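Local coordinates for NAD(FAD)-dependent dehydrogenase, NirB-family (N-terminal domain) (PDB 3KLJ), which uses FAD to pass electrons from NADH to rubredoxin, an intermediate step in the dioxygen-scavenging electron transfer chain of an obligate anaerobe, at residues A[30-35]-A[290-295]; A[128-133]-A[137-142]; A[343-348]-A[373-378]. All blocks are in the same frame, centred on the assembly; numbering follows the deposited sequence. Where two conformers were deposited one is given.

Interaction 1 (A[30-35]-A[290-295]); sequences GKCDDI and NACGED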
# COMPACT_ATOMS: atom_id res chain seq x y z
N GLY A 30 14.17 -24.82 2.61
CA GLY A 30 14.97 -25.67 3.49
C GLY A 30 14.12 -26.44 4.48
O GLY A 30 14.40 -27.60 4.77
N LYS A 31 13.08 -25.79 5.00
CA LYS A 31 12.20 -26.39 5.99
C LYS A 31 11.17 -27.32 5.32
O LYS A 31 10.97 -28.45 5.77
CB LYS A 31 11.53 -25.31 6.84
CG LYS A 31 12.38 -24.08 7.07
CD LYS A 31 11.93 -23.25 8.25
CE LYS A 31 13.05 -22.30 8.66
NZ LYS A 31 12.89 -21.77 10.04
N CYS A 32 10.51 -26.82 4.28
CA CYS A 32 9.63 -27.65 3.46
C CYS A 32 10.22 -27.82 2.07
O CYS A 32 10.96 -26.96 1.58
CB CYS A 32 8.20 -27.11 3.38
SG CYS A 32 6.97 -28.20 4.12
N ASP A 33 9.93 -28.96 1.44
CA ASP A 33 10.61 -29.31 0.19
C ASP A 33 9.73 -29.36 -1.07
O ASP A 33 10.17 -29.85 -2.12
CB ASP A 33 11.40 -30.63 0.36
CG ASP A 33 10.50 -31.85 0.53
OD1 ASP A 33 9.31 -31.68 0.89
OD2 ASP A 33 10.98 -32.98 0.30
N ASP A 34 8.50 -28.86 -0.97
CA ASP A 34 7.55 -28.90 -2.07
C ASP A 34 6.66 -27.66 -2.04
O ASP A 34 5.56 -27.67 -1.46
CB ASP A 34 6.72 -30.19 -1.99
CG ASP A 34 5.81 -30.39 -3.19
OD1 ASP A 34 5.91 -29.63 -4.18
OD2 ASP A 34 5.00 -31.33 -3.15
N ILE A 35 7.15 -26.59 -2.69
CA ILE A 35 6.51 -25.28 -2.68
C ILE A 35 6.07 -24.86 -4.08
O ILE A 35 6.87 -24.87 -5.03
CB ILE A 35 7.47 -24.20 -2.12
CG1 ILE A 35 8.11 -24.65 -0.80
CG2 ILE A 35 6.76 -22.85 -1.97
CD1 ILE A 35 9.49 -24.03 -0.57
N ASN A 290 5.20 -20.82 9.76
CA ASN A 290 4.13 -21.55 10.44
C ASN A 290 3.61 -22.71 9.60
O ASN A 290 3.37 -23.81 10.11
CB ASN A 290 2.98 -20.61 10.83
CG ASN A 290 3.20 -19.92 12.16
OD1 ASN A 290 2.89 -20.47 13.22
ND2 ASN A 290 3.71 -18.71 12.12
N ALA A 291 3.44 -22.46 8.29
CA ALA A 291 3.03 -23.49 7.33
C ALA A 291 4.00 -24.68 7.32
O ALA A 291 3.61 -25.80 6.98
CB ALA A 291 2.90 -22.90 5.96
N CYS A 292 5.25 -24.41 7.70
CA CYS A 292 6.25 -25.46 7.81
C CYS A 292 6.43 -25.94 9.26
O CYS A 292 7.40 -26.63 9.59
CB CYS A 292 7.58 -25.01 7.22
SG CYS A 292 8.62 -26.39 6.74
N GLY A 293 5.48 -25.60 10.12
CA GLY A 293 5.44 -26.11 11.49
C GLY A 293 6.32 -25.41 12.52
O GLY A 293 6.68 -26.01 13.53
N GLU A 294 6.65 -24.15 12.26
CA GLU A 294 7.39 -23.33 13.22
C GLU A 294 6.48 -22.19 13.70
O GLU A 294 6.15 -21.28 12.93
CB GLU A 294 8.65 -22.78 12.56
CG GLU A 294 9.66 -22.23 13.52
CD GLU A 294 10.72 -21.40 12.82
OE1 GLU A 294 11.54 -21.99 12.08
OE2 GLU A 294 10.72 -20.17 13.02
N ASP A 295 6.09 -22.23 14.98
CA ASP A 295 5.03 -21.34 15.50
C ASP A 295 5.45 -19.89 15.82
O ASP A 295 5.15 -19.36 16.90
CB ASP A 295 4.27 -22.00 16.67
CG ASP A 295 5.09 -22.07 17.95
OD1 ASP A 295 4.47 -22.15 19.04
OD2 ASP A 295 6.34 -22.05 17.89

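Interaction 2 (A[128-133]-A[137-142]); sequences FSLYSY and LKIKDE. With FAD (flavin-adenine dinucleotide), chain B.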
# COMPACT_ATOMS: atom_id res chain seq x y z
N PHE A 128 -7.31 4.93 -16.13
CA PHE A 128 -6.18 4.11 -15.75
C PHE A 128 -6.02 4.13 -14.24
O PHE A 128 -6.45 5.08 -13.57
CB PHE A 128 -4.90 4.61 -16.42
CG PHE A 128 -4.94 4.54 -17.93
CD1 PHE A 128 -5.39 5.62 -18.67
CD2 PHE A 128 -4.56 3.38 -18.59
CE1 PHE A 128 -5.44 5.54 -20.07
CE2 PHE A 128 -4.60 3.29 -19.99
CZ PHE A 128 -5.05 4.38 -20.72
N SER A 129 -5.41 3.08 -13.72
CA SER A 129 -4.83 3.15 -12.38
C SER A 129 -3.51 2.42 -12.35
O SER A 129 -3.22 1.60 -13.21
CB SER A 129 -5.78 2.62 -11.29
OG SER A 129 -6.65 1.64 -11.77
N LEU A 130 -2.71 2.75 -11.36
CA LEU A 130 -1.40 2.17 -11.22
C LEU A 130 -1.42 1.17 -10.08
O LEU A 130 -1.42 1.55 -8.90
CB LEU A 130 -0.36 3.27 -10.98
CG LEU A 130 1.10 2.84 -10.77
CD1 LEU A 130 1.60 2.05 -11.97
CD2 LEU A 130 1.98 4.06 -10.49
N TYR A 131 -1.46 -0.11 -10.44
CA TYR A 131 -1.27 -1.18 -9.47
C TYR A 131 -0.15 -2.11 -9.93
O TYR A 131 0.75 -2.43 -9.14
CB TYR A 131 -2.55 -1.98 -9.21
CG TYR A 131 -2.41 -2.79 -7.94
CD1 TYR A 131 -2.62 -2.20 -6.70
CD2 TYR A 131 -1.99 -4.13 -7.98
CE1 TYR A 131 -2.44 -2.91 -5.52
CE2 TYR A 131 -1.81 -4.85 -6.81
CZ TYR A 131 -2.04 -4.23 -5.58
OH TYR A 131 -1.89 -4.92 -4.40
N SER A 132 -0.20 -2.51 -11.20
CA SER A 132 0.67 -3.55 -11.75
C SER A 132 1.73 -3.01 -12.70
O SER A 132 1.64 -1.87 -13.15
CB SER A 132 -0.17 -4.57 -12.49
OG SER A 132 -0.70 -3.98 -13.66
N TYR A 133 2.71 -3.84 -13.02
CA TYR A 133 3.72 -3.46 -14.02
C TYR A 133 3.08 -3.15 -15.37
O TYR A 133 3.47 -2.19 -16.03
CB TYR A 133 4.79 -4.54 -14.16
CG TYR A 133 5.83 -4.22 -15.22
CD1 TYR A 133 6.82 -3.27 -14.99
CD2 TYR A 133 5.81 -4.87 -16.46
CE1 TYR A 133 7.78 -2.96 -15.97
CE2 TYR A 133 6.76 -4.57 -17.45
CZ TYR A 133 7.74 -3.62 -17.19
OH TYR A 133 8.69 -3.32 -18.15
N LEU A 137 3.06 0.47 -17.73
CA LEU A 137 3.30 0.54 -19.18
C LEU A 137 2.16 1.23 -19.92
O LEU A 137 2.40 2.08 -20.77
CB LEU A 137 3.53 -0.86 -19.77
CG LEU A 137 4.83 -1.62 -19.46
CD1 LEU A 137 4.90 -2.87 -20.32
CD2 LEU A 137 6.06 -0.75 -19.70
N LYS A 138 0.92 0.84 -19.61
CA LYS A 138 -0.27 1.48 -20.19
C LYS A 138 -0.29 2.99 -19.91
O LYS A 138 -0.59 3.79 -20.81
CB LYS A 138 -1.55 0.81 -19.67
CG LYS A 138 -1.84 -0.56 -20.26
CD LYS A 138 -3.14 -1.14 -19.70
CE LYS A 138 -3.17 -2.66 -19.76
NZ LYS A 138 -3.25 -3.20 -21.16
N ILE A 139 0.03 3.37 -18.68
CA ILE A 139 0.15 4.79 -18.34
C ILE A 139 1.29 5.46 -19.10
O ILE A 139 1.11 6.56 -19.64
CB ILE A 139 0.31 5.02 -16.80
CG1 ILE A 139 -0.97 4.61 -16.08
CG2 ILE A 139 0.62 6.48 -16.53
CD1 ILE A 139 -0.77 4.12 -14.65
N LYS A 140 2.46 4.81 -19.15
CA LYS A 140 3.61 5.34 -19.90
C LYS A 140 3.20 5.77 -21.30
O LYS A 140 3.49 6.89 -21.72
CB LYS A 140 4.73 4.31 -20.00
CG LYS A 140 5.66 4.24 -18.79
CD LYS A 140 6.97 3.56 -19.16
CE LYS A 140 7.92 4.53 -19.83
NZ LYS A 140 9.04 3.83 -20.52
N ASP A 141 2.50 4.88 -21.99
CA ASP A 141 2.16 5.07 -23.40
C ASP A 141 1.06 6.09 -23.65
O ASP A 141 1.13 6.84 -24.62
CB ASP A 141 1.81 3.74 -24.06
CG ASP A 141 3.04 2.88 -24.29
OD1 ASP A 141 3.71 2.53 -23.30
OD2 ASP A 141 3.32 2.55 -25.47
N GLU A 142 0.04 6.12 -22.78
CA GLU A 142 -1.02 7.11 -22.94
C GLU A 142 -0.50 8.52 -22.70
O GLU A 142 -0.90 9.45 -23.40
CB GLU A 142 -2.23 6.81 -22.05
CG GLU A 142 -3.42 6.18 -22.77
CD GLU A 142 -4.03 7.06 -23.85
OE1 GLU A 142 -5.08 7.69 -23.60
OE2 GLU A 142 -3.46 7.12 -24.95
PA FAD B . 0.72 -7.72 -4.02
O1A FAD B . -0.51 -7.05 -4.58
O2A FAD B . 1.97 -6.90 -4.22
O5B FAD B . 0.90 -9.16 -4.69
C5B FAD B . -0.19 -10.06 -4.77
C4B FAD B . -0.09 -10.87 -6.07
O4B FAD B . -1.11 -11.86 -6.09
C3B FAD B . -0.31 -9.98 -7.29
O3B FAD B . 0.74 -10.18 -8.21
C2B FAD B . -1.65 -10.42 -7.86
O2B FAD B . -1.66 -10.38 -9.27
C1B FAD B . -1.76 -11.85 -7.36
N9A FAD B . -3.15 -12.33 -7.25
C8A FAD B . -4.26 -11.61 -6.90
N7A FAD B . -5.33 -12.44 -6.92
C5A FAD B . -4.92 -13.68 -7.27
C6A FAD B . -5.61 -14.88 -7.45
N6A FAD B . -6.94 -14.89 -7.54
N1A FAD B . -4.89 -16.01 -7.83
C2A FAD B . -3.53 -15.94 -8.03
N3A FAD B . -2.86 -14.75 -7.86
C4A FAD B . -3.55 -13.63 -7.48
N1 FAD B . 4.02 0.28 0.25
C2 FAD B . 4.86 0.90 1.15
O2 FAD B . 5.02 0.42 2.26
N3 FAD B . 5.55 2.05 0.80
C4 FAD B . 5.39 2.59 -0.45
O4 FAD B . 6.01 3.62 -0.72
C4X FAD B . 4.52 1.98 -1.37
N5 FAD B . 4.35 2.50 -2.64
C5X FAD B . 3.50 1.89 -3.55
C6 FAD B . 3.32 2.43 -4.83
C7 FAD B . 2.47 1.79 -5.74
C7M FAD B . 2.27 2.36 -7.11
C8 FAD B . 1.78 0.63 -5.36
C8M FAD B . 0.85 -0.07 -6.32
C9 FAD B . 1.96 0.11 -4.09
C9A FAD B . 2.82 0.73 -3.18
N10 FAD B . 3.00 0.20 -1.90
C10 FAD B . 3.84 0.82 -1.01
C1' FAD B . 2.25 -1.03 -1.50
C2' FAD B . 3.09 -2.29 -1.61
O2' FAD B . 3.38 -2.50 -2.98
C3' FAD B . 2.25 -3.43 -1.07
O3' FAD B . 2.06 -3.25 0.32
C4' FAD B . 2.88 -4.80 -1.29
O4' FAD B . 3.14 -5.01 -2.67
C5' FAD B . 1.91 -5.86 -0.81
O5' FAD B . 2.42 -7.11 -1.20
P FAD B . 1.45 -8.36 -1.31
O1P FAD B . 2.28 -9.58 -1.69
O2P FAD B . 0.64 -8.53 -0.05
O3P FAD B . 0.39 -7.99 -2.47

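Interaction 3 (A[343-348]-A[373-378]); sequences KENKID and DNISSL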
# COMPACT_ATOMS: atom_id res chain seq x y z
N LYS A 343 -4.75 14.39 23.94
CA LYS A 343 -5.88 13.82 24.67
C LYS A 343 -5.48 13.82 26.13
O LYS A 343 -4.76 12.92 26.59
CB LYS A 343 -6.20 12.42 24.16
CG LYS A 343 -7.64 11.98 24.43
CD LYS A 343 -8.25 11.29 23.22
CE LYS A 343 -8.59 12.30 22.12
NZ LYS A 343 -8.88 11.65 20.82
N GLU A 344 -5.92 14.85 26.84
CA GLU A 344 -5.54 15.11 28.23
C GLU A 344 -4.08 15.56 28.31
O GLU A 344 -3.73 16.63 27.81
CB GLU A 344 -5.79 13.89 29.14
CG GLU A 344 -7.25 13.46 29.29
CD GLU A 344 -8.09 14.48 30.04
OE1 GLU A 344 -8.59 15.42 29.38
OE2 GLU A 344 -8.27 14.32 31.27
N ASN A 345 -3.24 14.72 28.92
CA ASN A 345 -1.82 15.02 29.02
C ASN A 345 -0.97 14.08 28.16
O ASN A 345 0.23 13.91 28.38
CB ASN A 345 -1.37 15.04 30.48
CG ASN A 345 -2.03 16.16 31.27
OD1 ASN A 345 -3.26 16.23 31.35
ND2 ASN A 345 -1.22 17.04 31.84
N LYS A 346 -1.62 13.50 27.15
CA LYS A 346 -0.97 12.58 26.23
C LYS A 346 -1.07 13.12 24.81
O LYS A 346 -2.04 13.79 24.47
CB LYS A 346 -1.61 11.20 26.34
CG LYS A 346 -1.62 10.64 27.76
CD LYS A 346 -1.75 9.14 27.79
CE LYS A 346 -1.32 8.59 29.15
NZ LYS A 346 -1.22 7.11 29.16
N ILE A 347 -0.06 12.84 23.99
CA ILE A 347 -0.16 13.14 22.57
C ILE A 347 -0.89 11.97 21.92
O ILE A 347 -0.43 10.82 21.97
CB ILE A 347 1.21 13.38 21.91
CG1 ILE A 347 1.99 14.48 22.64
CG2 ILE A 347 1.04 13.72 20.44
CD1 ILE A 347 3.41 14.66 22.16
N ASP A 348 -2.05 12.26 21.33
CA ASP A 348 -2.90 11.26 20.69
C ASP A 348 -2.62 11.15 19.19
O ASP A 348 -2.74 10.08 18.61
CB ASP A 348 -4.38 11.60 20.90
CG ASP A 348 -5.32 10.51 20.39
OD1 ASP A 348 -5.24 9.37 20.89
OD2 ASP A 348 -6.14 10.79 19.50
N ASP A 373 3.41 16.36 31.99
CA ASP A 373 2.92 17.11 33.14
C ASP A 373 2.85 18.62 32.90
O ASP A 373 2.26 19.36 33.68
CB ASP A 373 3.74 16.79 34.41
CG ASP A 373 5.23 17.00 34.23
OD1 ASP A 373 5.64 18.04 33.68
OD2 ASP A 373 6.01 16.12 34.67
N ASN A 374 3.45 19.08 31.80
CA ASN A 374 3.35 20.47 31.39
C ASN A 374 2.82 20.56 29.95
O ASN A 374 3.50 20.19 29.00
CB ASN A 374 4.71 21.16 31.51
CG ASN A 374 4.60 22.68 31.53
OD1 ASN A 374 5.33 23.35 32.26
ND2 ASN A 374 3.69 23.22 30.73
N ILE A 375 1.59 21.06 29.81
CA ILE A 375 1.00 21.21 28.48
C ILE A 375 0.64 22.67 28.17
O ILE A 375 -0.19 22.94 27.30
CB ILE A 375 -0.22 20.26 28.29
CG1 ILE A 375 -1.31 20.52 29.33
CG2 ILE A 375 0.24 18.79 28.32
CD1 ILE A 375 -2.68 19.95 28.98
N SER A 376 1.30 23.59 28.87
CA SER A 376 1.03 25.03 28.75
C SER A 376 1.49 25.63 27.42
O SER A 376 1.02 26.71 27.03
CB SER A 376 1.66 25.81 29.92
OG SER A 376 3.07 25.67 29.93
N SER A 377 2.40 24.94 26.73
CA SER A 377 2.94 25.44 25.48
C SER A 377 3.48 24.30 24.61
O SER A 377 3.78 23.21 25.10
CB SER A 377 4.05 26.46 25.75
OG SER A 377 5.25 25.81 26.13
N LEU A 378 3.61 24.57 23.30
CA LEU A 378 4.25 23.63 22.39
C LEU A 378 5.70 23.41 22.81
O LEU A 378 6.18 22.26 22.88
CB LEU A 378 4.23 24.16 20.95
CG LEU A 378 4.15 23.17 19.77
CD1 LEU A 378 4.70 23.77 18.45
CD2 LEU A 378 4.74 21.83 20.04

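Interaction 1 (A[30-35]-A[290-295])
The disulfide pair Cys32 and Cys292 joins the loop after helix 19-28 to the end of helix 277-291, at the surface of the FAD-binding domain. Their CA atoms lie 5.9 Å apart, a separation that lets the two side chains face each other. Both cysteines were modelled in two conformers; in one pair of conformers Cys32 SG and Cys292 SG are 3.6 Å apart, too far for an S-S bond. In this conformer Cys292 SG stands anti to its own N (chi1 -157°), directed at the 30-35 loop, and meets Cys32 CB at 3.5 Å. Helix 277-291 ends here in a Schellman motif: Gly293, with positive phi, is the C-prime residue, its N bonded to Asn290 O at 2.8 Å, while Glu294 N turns back to Leu289 O. Leaving that turn, Glu294 points toward the loop and reaches out on an extended chain, CG opposite the backbone N (chi1 -165°). Lys31, also stretched out beyond CG, crosses it obliquely and places NZ 2.5 Å from Glu294 OE1. This salt bridge is modelled very short, so its exact length is doubtful. The other carboxylate oxygen, OE2, stays 4.0 Å from Lys31 NZ, leaving OE1 as the gripping atom. The side chains of Lys31 and Glu294 both touch Leu289, and Cys32 lies against Ile12 of strand 12-15.

Interaction 2 (A[128-133]-A[137-142])
Ile139 fills the tight part of this contact, packing on Phe128 and Leu130 where the chain leaves strand 127-128 and turns into helix 133-146. Its CG1, beside the backbone N (chi1 -66°), meets Phe128 CB at 3.9 Å. One carbon further, Ile139 CD1 reaches Leu130 CB at 3.8 Å, the two side chains crossing at about a right angle. The buried Phe128 belongs to this tight part too: its CE2 meets Lys138 CB obliquely at 3.9 Å, the side chains again nearly perpendicular. Lys138 itself makes the solvent side, exposed, its chain beyond CB leading away from the 128-133 segment. At the first turn of the helix, Leu137 N donates to Tyr133 O at 3.2 Å, nearly straight at 164°, and Leu137 CG lies over one face of the Tyr133 ring. Between these two ends the loop faces the cofactor: Leu130 CD2 touches the flavin methyl C7M, and Tyr131 OH gives a 2.5 Å hydrogen bond to phosphate oxygen O1A, which lies in the plane of its ring. Around the contact, Phe128 and Ile139 pack on strand 222-225, Leu130 on helix 156-168, and Tyr133 on helix 51-56.

Interaction 3 (A[343-348]-A[373-378])
Asn345 and Ile375 bury the most surface here, where the tip of a beta hairpin in the C-terminal domain meets the loop before helix 378-382. Asn345 sits in the type II' turn from Lys343 to Lys346 that joins strands 337-343 and 346-353; Glu344, ahead of it, takes the positive phi of that turn (70°). Paired backbone bonds close the turn, Lys343 N to Lys346 O at 2.8 Å and Lys346 N to Lys343 O at 3.2 Å. Asn345, in one of its two conformers, sends its amide toward the 373-378 loop, its side chain crossing that of Ile375 at about a right angle. Its ND2 comes 4.2 Å from Ile375 CG2 and 4.3 Å from Asp373 CA, while the polar partner of that nitrogen is Phe372 O, just before the loop. Ile375 points toward the hairpin with CG1 between its backbone N and carbonyl carbon (chi1 59°), which carries CD1 to 3.7 Å from Glu344 O. The same side chain also lies against Leu342, and its own carbonyl accepts a hydrogen bond from Lys327. Asp373, third in buried area, adds mainly its main chain: its side chain sets off away from the hairpin, and its atom nearest Asn345 ND2 is CA. No hydrogen bond or salt bridge joins the two segments, so the contact itself rests on van der Waals touch, and the polar tie from Asn345 falls on the neighbouring Phe372.

In the fold
The three contacts fall in the three domains and touch nowhere. Interaction 1 belongs to the FAD-binding domain, interaction 2 to the NADH-binding domain and interaction 3 to the C-terminal domain. Along the chain, interaction 2 falls within the 254 residues that separate the two halves of interaction 1, whereas interaction 3 follows both. Centres of interactions 1 and 2 are about 37 Å apart, with nearest atoms about 20 Å apart; interaction 3 lies about 48 Å from interaction 1 and about 46 Å from interaction 2, centre to centre. Interaction 2 alone reaches the FAD, which Arg48 and Asp265 also hydrogen-bond; the other two are surface contacts away from the cofactor.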